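Phosphatidylinositol-specific phospholipase C1 (Streptomyces antibioticus, PDB 3H4X) is a bacterial member of the phosphatidylinositol-specific phospholipase C family, built as a single chain around a TIM-type alpha/beta barrel. Local coordinates at residues A[54-59]-A[122-127]; A[29-35]-A[331-337]; A[45-49]-A[84-88]; A[174-179]-A[279-283]; A[273-277]-A[314-318]. All coordinates share one frame; numbering follows the deposited sequence.

In the fold
Contact 1 is the most central: two neighbouring parallel barrel strands joined by backbone hydrogen bonds and leucine packing. Contact 2 shares its sheet, adding the short antiparallel strand 334-336 to strand 31-36; the two meet where Ala57 N approaches Val34 O at 2.8 Å. Contacts 3 and 5 rely largely on side-chain bonds in loops and at helix ends, with one backbone bond in contact 3; they lie on opposite sides of the chain's centre, their centres about 33 Å apart. Contact 3 is buried, whereas contact 5 lies at the surface and contact 4, partly buried, mixes an arginine stack with indole packing. Arg337 ties contacts 2, 4 and 5 together, bonding Tyr281 O and His316 O.

Contact 1 (A[54-59]-A[122-127]). With EOH (ethanol), chain T.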
# COMPACT_ATOMS: atom_id res chain seq x y z
N SER A 54 9.83 -1.77 -12.52
CA SER A 54 9.59 -0.39 -12.95
C SER A 54 10.39 0.63 -12.16
O SER A 54 10.65 1.73 -12.64
CB SER A 54 8.11 -0.05 -12.83
OG SER A 54 7.72 0.06 -11.47
N GLY A 55 10.75 0.27 -10.93
CA GLY A 55 11.39 1.21 -10.03
C GLY A 55 10.43 1.92 -9.09
O GLY A 55 10.85 2.60 -8.16
N ALA A 56 9.12 1.76 -9.31
CA ALA A 56 8.13 2.40 -8.46
C ALA A 56 8.27 1.97 -7.00
O ALA A 56 8.63 0.83 -6.70
CB ALA A 56 6.72 2.10 -8.96
N ALA A 57 7.97 2.90 -6.09
CA ALA A 57 8.06 2.63 -4.66
C ALA A 57 6.77 2.01 -4.11
O ALA A 57 6.77 1.42 -3.02
CB ALA A 57 8.35 3.92 -3.93
N LEU A 58 5.68 2.19 -4.84
CA LEU A 58 4.37 1.73 -4.41
C LEU A 58 3.66 1.13 -5.62
O LEU A 58 3.65 1.73 -6.69
CB LEU A 58 3.57 2.90 -3.82
CG LEU A 58 2.14 2.65 -3.33
CD1 LEU A 58 1.71 3.76 -2.39
CD2 LEU A 58 1.15 2.53 -4.48
N LEU A 59 3.12 -0.07 -5.45
CA LEU A 59 2.36 -0.74 -6.49
C LEU A 59 1.01 -1.08 -5.90
O LEU A 59 0.93 -1.68 -4.83
CB LEU A 59 3.07 -2.02 -6.93
CG LEU A 59 4.47 -1.84 -7.52
CD1 LEU A 59 5.11 -3.20 -7.75
CD2 LEU A 59 4.44 -1.02 -8.80
N ARG A 122 15.12 -2.22 -3.59
CA ARG A 122 14.45 -1.11 -2.93
C ARG A 122 13.24 -1.61 -2.15
O ARG A 122 12.58 -2.56 -2.57
CB ARG A 122 13.99 -0.09 -3.97
CG ARG A 122 12.80 -0.58 -4.79
CD ARG A 122 12.61 0.23 -6.05
NE ARG A 122 11.35 -0.10 -6.71
CZ ARG A 122 11.15 -1.13 -7.52
NH1 ARG A 122 12.14 -1.97 -7.80
NH2 ARG A 122 9.96 -1.32 -8.06
N PRO A 123 12.92 -0.97 -1.02
CA PRO A 123 11.69 -1.36 -0.34
C PRO A 123 10.49 -1.03 -1.21
O PRO A 123 10.45 0.03 -1.85
CB PRO A 123 11.70 -0.50 0.93
CG PRO A 123 12.55 0.68 0.58
CD PRO A 123 13.60 0.15 -0.36
N ILE A 124 9.50 -1.92 -1.24
CA ILE A 124 8.33 -1.73 -2.07
C ILE A 124 7.08 -1.86 -1.22
O ILE A 124 6.92 -2.82 -0.46
CB ILE A 124 8.28 -2.74 -3.24
CG1 ILE A 124 9.45 -2.47 -4.20
CG2 ILE A 124 6.94 -2.67 -3.96
CD1 ILE A 124 9.63 -3.53 -5.26
N LEU A 125 6.20 -0.87 -1.33
CA LEU A 125 4.92 -0.89 -0.65
C LEU A 125 3.86 -1.41 -1.61
O LEU A 125 3.66 -0.86 -2.69
CB LEU A 125 4.54 0.52 -0.18
CG LEU A 125 3.18 0.67 0.50
CD1 LEU A 125 3.06 -0.22 1.73
CD2 LEU A 125 2.90 2.13 0.86
N LEU A 126 3.21 -2.50 -1.21
CA LEU A 126 2.06 -3.01 -1.93
C LEU A 126 0.82 -2.43 -1.29
O LEU A 126 0.48 -2.76 -0.15
CB LEU A 126 1.97 -4.53 -1.85
CG LEU A 126 3.04 -5.32 -2.60
CD1 LEU A 126 3.27 -4.73 -3.98
CD2 LEU A 126 4.32 -5.31 -1.79
N LYS A 127 0.15 -1.54 -2.02
CA LYS A 127 -1.08 -0.97 -1.54
C LYS A 127 -2.21 -1.84 -2.01
O LYS A 127 -2.39 -2.06 -3.21
CB LYS A 127 -1.25 0.45 -2.08
CG LYS A 127 -2.61 1.04 -1.80
CD LYS A 127 -2.69 2.46 -2.31
CE LYS A 127 -4.13 2.94 -2.33
NZ LYS A 127 -4.22 4.37 -2.70
C1 EOH T . -7.25 5.19 -3.21
C2 EOH T . -8.68 5.57 -3.61
O EOH T . -6.49 4.68 -4.28
O HOH W 1 8.56 1.78 -0.95
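Arg122 grips the carbonyl of Ala56 side-on, with NE and NH2 each 2.9 Å from Ala56 O. The oxygen lies in the guanidinium plane; NH2 sits on one of its lone pairs, while NE stands 54° above the carbonyl plane. Gly55 CA, 3.3 Å above the guanidinium plane, and Ile124 CD1 on the opposite face sandwich the group, and NH2 has a further bond to Leu52 O. Ala56 N bonds Ser54 OG, itself bonded to Ala51 O, in an ST turn just before the strand. Then a parallel ladder begins: Leu125 N bonds Ala57 O almost straight (177°), Leu59 N bonds Leu125 O, and Lys127 N bonds Leu59 O. A water donates to Ala57 O and Pro123 O at the N-terminal end of the ladder. Leu58 and Leu125 lie side by side, CD1 to CD2 3.8 Å, on the face that meets Phe319; Leu59 CB meets Leu126 CD1 at 4.0 Å on the other, where Leu126 touches Met111 of helix 104-117. Lys127 NZ makes a salt bridge to Asp260 and bonds an ethanol molecule. Neighbouring parallel strands with one face toward the barrel interior and the other toward the helices are characteristic of a TIM-type barrel.

Contact 2 (A[29-35]-A[331-337])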
# COMPACT_ATOMS: atom_id res chain seq x y z
N GLY A 29 10.10 7.33 6.61
CA GLY A 29 9.22 8.43 7.00
C GLY A 29 9.68 9.82 6.62
O GLY A 29 8.97 10.79 6.86
N THR A 30 10.88 9.94 6.04
CA THR A 30 11.40 11.26 5.67
C THR A 30 11.71 11.40 4.18
O THR A 30 12.40 12.32 3.76
CB THR A 30 12.64 11.64 6.50
OG1 THR A 30 13.72 10.73 6.24
CG2 THR A 30 12.31 11.62 7.99
N SER A 31 11.14 10.49 3.39
CA SER A 31 11.31 10.52 1.94
C SER A 31 9.96 10.64 1.24
O SER A 31 8.91 10.35 1.82
CB SER A 31 12.00 9.24 1.47
OG SER A 31 11.19 8.10 1.74
N THR A 32 10.01 11.09 -0.01
CA THR A 32 8.85 11.09 -0.88
C THR A 32 9.21 10.27 -2.11
O THR A 32 10.27 10.48 -2.72
CB THR A 32 8.47 12.51 -1.32
OG1 THR A 32 8.26 13.32 -0.16
CG2 THR A 32 7.20 12.48 -2.16
N SER A 33 8.34 9.34 -2.47
CA SER A 33 8.58 8.46 -3.59
C SER A 33 7.29 8.29 -4.40
O SER A 33 6.28 8.93 -4.10
CB SER A 33 9.16 7.12 -3.11
OG SER A 33 8.33 6.50 -2.15
N VAL A 34 7.34 7.45 -5.43
CA VAL A 34 6.30 7.46 -6.45
C VAL A 34 5.65 6.10 -6.63
O VAL A 34 6.32 5.06 -6.60
CB VAL A 34 6.88 7.96 -7.80
CG1 VAL A 34 5.77 8.14 -8.83
CG2 VAL A 34 7.64 9.27 -7.59
N GLY A 35 4.33 6.10 -6.82
CA GLY A 35 3.59 4.85 -6.98
C GLY A 35 2.80 4.78 -8.26
O GLY A 35 2.54 5.80 -8.91
N LEU A 331 9.18 7.19 -11.93
CA LEU A 331 8.75 6.21 -10.93
C LEU A 331 9.83 5.89 -9.90
O LEU A 331 9.52 5.56 -8.75
CB LEU A 331 8.27 4.92 -11.59
CG LEU A 331 7.06 5.09 -12.50
CD1 LEU A 331 6.66 3.74 -13.09
CD2 LEU A 331 5.90 5.72 -11.76
N LYS A 332 11.09 5.99 -10.30
CA LYS A 332 12.21 5.66 -9.42
C LYS A 332 12.61 6.82 -8.50
O LYS A 332 13.48 6.66 -7.65
CB LYS A 332 13.44 5.24 -10.23
CG LYS A 332 13.25 3.99 -11.06
CD LYS A 332 14.49 3.71 -11.89
CE LYS A 332 14.30 2.46 -12.73
NZ LYS A 332 13.11 2.59 -13.59
N THR A 333 11.98 7.97 -8.69
CA THR A 333 12.35 9.18 -7.96
C THR A 333 12.13 9.03 -6.45
O THR A 333 11.06 8.62 -6.01
CB THR A 333 11.55 10.40 -8.46
OG1 THR A 333 11.81 10.60 -9.86
CG2 THR A 333 11.94 11.65 -7.69
N VAL A 334 13.16 9.36 -5.68
CA VAL A 334 13.04 9.45 -4.23
C VAL A 334 13.71 10.75 -3.79
O VAL A 334 14.89 10.96 -4.07
CB VAL A 334 13.72 8.26 -3.52
CG1 VAL A 334 13.54 8.38 -2.02
CG2 VAL A 334 13.16 6.94 -4.02
N VAL A 335 12.94 11.61 -3.13
CA VAL A 335 13.46 12.91 -2.71
C VAL A 335 13.13 13.17 -1.24
O VAL A 335 12.32 12.45 -0.65
CB VAL A 335 12.89 14.06 -3.57
CG1 VAL A 335 13.29 13.89 -5.03
CG2 VAL A 335 11.38 14.14 -3.43
N PRO A 336 13.77 14.18 -0.64
CA PRO A 336 13.46 14.46 0.75
C PRO A 336 12.02 14.92 0.93
O PRO A 336 11.49 15.67 0.11
CB PRO A 336 14.44 15.58 1.12
CG PRO A 336 15.56 15.42 0.15
CD PRO A 336 14.91 14.98 -1.12
N ARG A 337 11.40 14.46 2.01
CA ARG A 337 10.03 14.83 2.36
C ARG A 337 10.03 16.11 3.19
O ARG A 337 10.77 16.22 4.17
CB ARG A 337 9.40 13.69 3.15
CG ARG A 337 7.99 13.96 3.65
CD ARG A 337 7.55 12.84 4.59
NE ARG A 337 6.12 12.89 4.87
CZ ARG A 337 5.50 12.14 5.77
NH1 ARG A 337 6.19 11.28 6.50
NH2 ARG A 337 4.19 12.25 5.93
O HOH W 2 9.95 6.13 -6.21
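Arg337 starts with CG opposite its backbone N (chi1 177°) and stays extended as far as NE, a course that carries NH1 to Gly29 O at 2.8 Å. The acceptor lies near the guanidinium plane, and the bond is fairly straight at 157°. Thr32 turns OG1 to the side of its own N (chi1 -55°), which sets that oxygen 3.4 Å from Arg337 CA, the two side chains crossing at about a right angle; its polar partner is Ala317 O. Between these groups the backbones pair antiparallel. Thr32 N bonds Val335 O at 2.8 Å and Val335 N returns a bond to Thr32 O at 2.9 Å, making Thr32 and Val335 a hydrogen-bonded pair, while Arg337 N reaches Thr30 O from above the carbonyl plane. Further along the ladder opens, and a water fills in: it accepts from Val34 N and donates to Leu331 O and Thr333 O. Val34 still closes this end through CG1, 3.8 Å from Leu331 CD2. The remaining guanidinium nitrogens are also held, NE by His316 O and NH2 by Tyr281 O. Strand 334-336 thus flanks the start of strand 31-36, which as a barrel strand also pairs with 58-64 and 319-322, while Thr32 and Val335 together face Ala313 of helix 302-314.

Contact 3 (A[45-49]-A[84-88]); sequences YRYFA and SNCEG
Asn85 meets Tyr45 and Phe48 with the two ends of one amide. Its CG sits between the backbone N and carbonyl carbon (chi1 57°), and ND2 donates to Tyr45 O at 2.9 Å, nearly straight, with the acceptor close to the amide plane, and also to Ala39 O. The other end, OD1, lies 3.4 Å from Phe48 CD1 at the ring's edge, ring and amide planes being 59° apart. Asn85 contributes its backbone too, since Phe48 N bonds Asn85 O at 2.9 Å, just past the N-cap residue Tyr47. Phe48 swings CG nearly opposite its own N (chi1 -163°), which brings its ring beside Cys86; SG is 4.7 Å from the ring centroid in an oblique sulfur-aromatic contact. Glu87 crosses Tyr47 at about a right angle, its CD 3.3 Å from Tyr47 CD1. Its carboxylate is well satisfied, accepting from the backbone N atoms of Arg96, Thr97 and Lys98 and from a water that also receives Ala49 N. The contact joins the start of helix 48-52 to the loop leading to helix 104-117, and the Phe48 side chain touches Cys107 and Met111 of that helix and Leu59 and Leu61 of strand 58-64.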
# COMPACT_ATOMS: atom_id res chain seq x y z
N TYR A 45 1.54 -3.05 -17.41
CA TYR A 45 2.69 -3.94 -17.29
C TYR A 45 2.30 -5.32 -17.77
O TYR A 45 1.37 -5.93 -17.24
CB TYR A 45 3.18 -3.98 -15.84
CG TYR A 45 3.74 -2.66 -15.37
CD1 TYR A 45 4.93 -2.17 -15.89
CD2 TYR A 45 3.08 -1.89 -14.42
CE1 TYR A 45 5.44 -0.96 -15.49
CE2 TYR A 45 3.59 -0.67 -14.01
CZ TYR A 45 4.77 -0.21 -14.54
OH TYR A 45 5.29 1.00 -14.14
N ARG A 46 2.99 -5.82 -18.79
CA ARG A 46 2.65 -7.11 -19.37
C ARG A 46 2.64 -8.21 -18.31
O ARG A 46 1.73 -9.03 -18.27
CB ARG A 46 3.61 -7.46 -20.50
CG ARG A 46 3.26 -8.75 -21.22
CD ARG A 46 4.12 -8.97 -22.44
NE ARG A 46 3.92 -10.29 -23.01
CZ ARG A 46 2.83 -10.66 -23.69
NH1 ARG A 46 1.84 -9.79 -23.88
NH2 ARG A 46 2.73 -11.89 -24.17
N TYR A 47 3.67 -8.21 -17.48
CA TYR A 47 3.76 -9.13 -16.35
C TYR A 47 3.95 -8.34 -15.07
O TYR A 47 4.51 -7.24 -15.09
CB TYR A 47 4.94 -10.09 -16.51
CG TYR A 47 4.80 -11.05 -17.66
CD1 TYR A 47 4.11 -12.25 -17.52
CD2 TYR A 47 5.37 -10.76 -18.89
CE1 TYR A 47 3.99 -13.13 -18.58
CE2 TYR A 47 5.25 -11.63 -19.96
CZ TYR A 47 4.56 -12.81 -19.80
OH TYR A 47 4.45 -13.67 -20.86
N PHE A 48 3.50 -8.89 -13.95
CA PHE A 48 3.72 -8.22 -12.68
C PHE A 48 5.21 -7.99 -12.43
O PHE A 48 5.60 -7.02 -11.79
CB PHE A 48 3.06 -8.96 -11.51
CG PHE A 48 2.93 -8.10 -10.29
CD1 PHE A 48 2.07 -7.01 -10.29
CD2 PHE A 48 3.68 -8.35 -9.15
CE1 PHE A 48 1.95 -6.20 -9.18
CE2 PHE A 48 3.56 -7.54 -8.04
CZ PHE A 48 2.69 -6.47 -8.05
N ALA A 49 6.05 -8.88 -12.96
CA ALA A 49 7.50 -8.70 -12.85
C ALA A 49 7.91 -7.35 -13.43
O ALA A 49 8.85 -6.72 -12.94
CB ALA A 49 8.24 -9.82 -13.55
N SER A 84 -5.46 -10.00 -14.46
CA SER A 84 -4.23 -9.52 -13.85
C SER A 84 -3.03 -9.93 -14.68
O SER A 84 -3.13 -10.79 -15.56
CB SER A 84 -4.08 -10.13 -12.46
OG SER A 84 -3.63 -11.47 -12.56
N ASN A 85 -1.90 -9.31 -14.37
CA ASN A 85 -0.64 -9.64 -15.02
C ASN A 85 0.21 -10.59 -14.17
O ASN A 85 1.39 -10.80 -14.45
CB ASN A 85 0.14 -8.37 -15.36
CG ASN A 85 0.41 -7.51 -14.15
OD1 ASN A 85 0.26 -7.95 -13.00
ND2 ASN A 85 0.82 -6.27 -14.39
N CYS A 86 -0.39 -11.17 -13.14
CA CYS A 86 0.32 -12.07 -12.24
C CYS A 86 0.38 -13.48 -12.82
O CYS A 86 -0.59 -13.95 -13.42
CB CYS A 86 -0.37 -12.07 -10.87
SG CYS A 86 -0.59 -10.41 -10.19
N GLU A 87 1.53 -14.15 -12.65
CA GLU A 87 1.75 -15.47 -13.27
C GLU A 87 1.85 -16.62 -12.29
O GLU A 87 1.75 -17.78 -12.70
CB GLU A 87 3.06 -15.52 -14.05
CG GLU A 87 3.46 -14.37 -14.91
CD GLU A 87 4.92 -14.52 -15.33
OE1 GLU A 87 5.76 -13.70 -14.89
OE2 GLU A 87 5.24 -15.49 -16.05
N GLY A 88 2.11 -16.33 -11.02
CA GLY A 88 2.40 -17.40 -10.07
C GLY A 88 3.69 -18.13 -10.38
O GLY A 88 3.76 -19.36 -10.30
O HOH W 3 5.18 -11.61 -13.23

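Contact 4 (A[174-179]-A[279-283]); sequences VRAGGW and RHYLL
His280, whose positive phi completes a Schellman motif closing helix 274-278, lays the edge of its ring against the last turn of helix 170-177, with CD2 3.3 Å from Val174 O. That carbonyl is already used within the helix by Gly178 N, and a water links Arg175 O to His280 NE2. The carbonyl of His280 is turned to the indole: Trp179 NE1 donates to His280 O at 2.8 Å, almost in line with the C=O bond and in the indole plane, although bent at hydrogen to 142°. Leu282 CD2 then lies over the face of the five-membered ring of Trp179, 4.1 Å from its centroid, in a CH-pi contact. At the outer side Arg175, bent at chi3 (61°), brings its guanidinium flat onto that of Arg279. Their centres are 3.8 Å apart, the planes at 29°, and the two NH1 atoms 3.4 Å apart. Arg279 NH1 bonds Tyr281 OH in its own guanidinium plane, and that hydroxyl also bonds Asp171 OD1; Val174 CG1 meets the edge of the same tyrosine ring at CE1, 3.6 Å. Arginines stacked this closely would be expected to repel each other, a cost probably eased by a water that accepts from Arg175 NH1 and, weakly, from Arg279 NH1, and by Asp171, which is bonded to the tyrosine hydroxyl.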
# COMPACT_ATOMS: atom_id res chain seq x y z
N VAL A 174 5.94 4.85 16.29
CA VAL A 174 6.32 5.66 15.14
C VAL A 174 6.58 7.11 15.54
O VAL A 174 7.53 7.74 15.05
CB VAL A 174 5.28 5.53 14.00
CG1 VAL A 174 4.10 6.48 14.21
CG2 VAL A 174 5.94 5.75 12.64
N ARG A 175 5.77 7.65 16.44
CA ARG A 175 5.97 9.01 16.90
C ARG A 175 7.29 9.18 17.63
O ARG A 175 7.99 10.18 17.46
CB ARG A 175 4.81 9.47 17.79
CG ARG A 175 3.53 9.74 17.04
CD ARG A 175 2.45 10.28 17.95
NE ARG A 175 2.85 11.55 18.56
CZ ARG A 175 2.14 12.20 19.48
NH1 ARG A 175 0.99 11.70 19.91
NH2 ARG A 175 2.59 13.34 19.98
N ALA A 176 7.63 8.19 18.45
CA ALA A 176 8.81 8.27 19.31
C ALA A 176 10.11 8.03 18.55
O ALA A 176 11.10 8.72 18.78
CB ALA A 176 8.69 7.28 20.45
N GLY A 177 10.10 7.05 17.65
CA GLY A 177 11.33 6.58 17.03
C GLY A 177 11.36 6.57 15.52
O GLY A 177 12.41 6.35 14.93
N GLY A 178 10.21 6.81 14.89
CA GLY A 178 10.13 6.82 13.43
C GLY A 178 10.36 5.47 12.76
O GLY A 178 10.29 4.43 13.41
N TRP A 179 10.62 5.52 11.46
CA TRP A 179 10.82 4.32 10.64
C TRP A 179 12.30 4.04 10.46
O TRP A 179 13.13 4.93 10.61
CB TRP A 179 10.20 4.53 9.26
CG TRP A 179 8.72 4.70 9.28
CD1 TRP A 179 8.03 5.85 9.54
CD2 TRP A 179 7.73 3.69 9.01
NE1 TRP A 179 6.68 5.62 9.45
CE2 TRP A 179 6.47 4.30 9.14
CE3 TRP A 179 7.80 2.34 8.68
CZ2 TRP A 179 5.28 3.60 8.95
CZ3 TRP A 179 6.61 1.64 8.49
CH2 TRP A 179 5.38 2.28 8.63
N ARG A 279 4.88 13.67 12.84
CA ARG A 279 4.62 12.45 13.59
C ARG A 279 5.17 11.19 12.93
O ARG A 279 5.03 10.09 13.47
CB ARG A 279 3.11 12.32 13.84
CG ARG A 279 2.60 13.30 14.89
CD ARG A 279 1.10 13.52 14.81
NE ARG A 279 0.62 14.31 15.94
CZ ARG A 279 -0.11 13.82 16.94
NH1 ARG A 279 -0.46 12.54 16.95
NH2 ARG A 279 -0.50 14.61 17.93
N HIS A 280 5.79 11.36 11.77
CA HIS A 280 6.40 10.26 11.02
C HIS A 280 5.37 9.28 10.44
O HIS A 280 5.69 8.12 10.16
CB HIS A 280 7.44 9.51 11.86
CG HIS A 280 8.39 10.42 12.56
ND1 HIS A 280 9.11 11.40 11.90
CD2 HIS A 280 8.74 10.52 13.87
CE1 HIS A 280 9.86 12.05 12.77
NE2 HIS A 280 9.66 11.54 13.97
N TYR A 281 4.15 9.75 10.24
CA TYR A 281 3.13 8.93 9.59
C TYR A 281 3.37 8.90 8.09
O TYR A 281 3.87 9.86 7.51
CB TYR A 281 1.73 9.50 9.85
CG TYR A 281 1.33 9.63 11.30
CD1 TYR A 281 1.81 8.75 12.26
CD2 TYR A 281 0.44 10.61 11.70
CE1 TYR A 281 1.42 8.86 13.59
CE2 TYR A 281 0.05 10.74 13.01
CZ TYR A 281 0.54 9.86 13.96
OH TYR A 281 0.13 10.03 15.26
N LEU A 282 2.99 7.79 7.46
CA LEU A 282 3.08 7.71 6.00
C LEU A 282 1.85 8.35 5.38
O LEU A 282 0.72 8.07 5.79
CB LEU A 282 3.22 6.27 5.54
CG LEU A 282 4.44 5.52 6.09
CD1 LEU A 282 4.52 4.13 5.49
CD2 LEU A 282 5.73 6.29 5.85
N LEU A 283 2.07 9.21 4.40
CA LEU A 283 0.99 9.94 3.74
C LEU A 283 1.01 9.62 2.25
O LEU A 283 1.91 10.05 1.52
CB LEU A 283 1.15 11.44 3.98
CG LEU A 283 0.05 12.36 3.44
CD1 LEU A 283 -1.32 11.95 3.97
CD2 LEU A 283 0.35 13.81 3.78
O HOH W 4 -1.10 10.14 18.37
O HOH W 5 10.59 11.08 16.53

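Contact 5 (A[273-277]-A[314-318]). With EOH (ethanol), chain N.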
# COMPACT_ATOMS: atom_id res chain seq x y z
N THR A 273 -0.81 19.39 6.25
CA THR A 273 -0.12 18.14 5.98
C THR A 273 1.19 17.99 6.76
O THR A 273 1.72 16.89 6.85
CB THR A 273 0.14 17.93 4.48
OG1 THR A 273 0.83 19.07 3.96
CG2 THR A 273 -1.18 17.75 3.73
N SER A 274 1.70 19.07 7.35
CA SER A 274 2.92 18.97 8.15
C SER A 274 2.71 18.07 9.36
O SER A 274 3.65 17.47 9.86
CB SER A 274 3.41 20.36 8.58
OG SER A 274 2.61 20.89 9.62
N TRP A 275 1.47 17.98 9.82
CA TRP A 275 1.11 17.14 10.96
C TRP A 275 1.60 15.71 10.77
O TRP A 275 2.12 15.10 11.69
CB TRP A 275 -0.41 17.17 11.12
CG TRP A 275 -0.98 16.40 12.27
CD1 TRP A 275 -1.05 16.80 13.57
CD2 TRP A 275 -1.59 15.11 12.21
NE1 TRP A 275 -1.66 15.83 14.33
CE2 TRP A 275 -2.00 14.78 13.52
CE3 TRP A 275 -1.83 14.19 11.18
CZ2 TRP A 275 -2.64 13.58 13.83
CZ3 TRP A 275 -2.46 13.00 11.49
CH2 TRP A 275 -2.86 12.71 12.80
N TYR A 276 1.43 15.19 9.56
CA TYR A 276 1.82 13.81 9.25
C TYR A 276 3.33 13.64 9.30
O TYR A 276 3.84 12.63 9.80
CB TYR A 276 1.32 13.40 7.86
CG TYR A 276 -0.18 13.48 7.74
CD1 TYR A 276 -0.98 12.39 8.05
CD2 TYR A 276 -0.79 14.66 7.37
CE1 TYR A 276 -2.35 12.47 7.97
CE2 TYR A 276 -2.17 14.75 7.28
CZ TYR A 276 -2.94 13.65 7.59
OH TYR A 276 -4.31 13.73 7.51
N ASP A 277 4.04 14.62 8.77
CA ASP A 277 5.50 14.57 8.70
C ASP A 277 6.11 14.65 10.10
O ASP A 277 7.02 13.89 10.44
CB ASP A 277 5.99 15.73 7.83
CG ASP A 277 7.35 15.47 7.22
OD1 ASP A 277 8.05 14.53 7.64
OD2 ASP A 277 7.72 16.24 6.29
N ALA A 314 7.18 18.63 -0.97
CA ALA A 314 7.21 19.84 -0.14
C ALA A 314 5.95 19.93 0.72
O ALA A 314 5.97 20.49 1.81
CB ALA A 314 7.37 21.07 -1.01
N ALA A 315 4.86 19.36 0.22
CA ALA A 315 3.60 19.30 0.96
C ALA A 315 3.50 18.06 1.85
O ALA A 315 2.42 17.71 2.32
CB ALA A 315 2.42 19.37 0.00
N HIS A 316 4.63 17.39 2.08
CA HIS A 316 4.75 16.33 3.08
C HIS A 316 4.19 14.97 2.70
O HIS A 316 3.98 14.12 3.56
CB HIS A 316 4.17 16.79 4.42
CG HIS A 316 4.73 18.09 4.90
ND1 HIS A 316 5.98 18.21 5.47
CD2 HIS A 316 4.22 19.35 4.87
CE1 HIS A 316 6.21 19.47 5.78
NE2 HIS A 316 5.16 20.18 5.42
N ALA A 317 3.97 14.74 1.41
CA ALA A 317 3.60 13.40 0.97
C ALA A 317 4.74 12.42 1.23
O ALA A 317 5.91 12.78 1.14
CB ALA A 317 3.26 13.41 -0.51
N SER A 318 4.39 11.18 1.57
CA SER A 318 5.35 10.08 1.53
C SER A 318 5.37 9.45 0.15
O SER A 318 6.41 9.01 -0.33
CB SER A 318 4.99 9.00 2.55
OG SER A 318 5.03 9.51 3.87
C1 EOH N . 9.71 15.85 9.95
C2 EOH N . 9.23 17.30 10.08
O EOH N . 9.52 15.13 11.14
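His316 crosses to the start of helix 274-278, where most of its side-chain atoms meet residues 273-277. CB lies 3.5 Å from Thr273 O. With CG opposite the carbonyl carbon (chi1 -53°), the imidazole is carried over the first turn of the helix, where Ser274 CA sits on one face, 3.7 Å from the ring centroid; Ala314 O approaches the opposite face. CD2 is 3.5 Å from Thr273 OG1 at the ring's edge. On the other edge ND1 donates to Asp277 OD2 at 2.8 Å and 167°, using the anti lone pair of that oxygen. The acceptor lies near the imidazole plane, whereas the carboxylate itself is turned 69° from it. At the tip, NE2 comes within 3.6 Å of Ser274 CB. The hydroxyl of Thr273 adds a second bond, OG1 donating to Ala315 O at 2.7 Å from above the carbonyl plane. The ND1 bond and two covered faces hold the imidazole's rotation, while Thr273 OG1 fastens the neighbouring backbone. Positive phi at His316 belongs to the Schellman motif that ends helix 302-314; the chain then runs into strand 319-322, with His316 O held by Arg337 NE, while helix 274-278 leads to the adjacent strand 282-286.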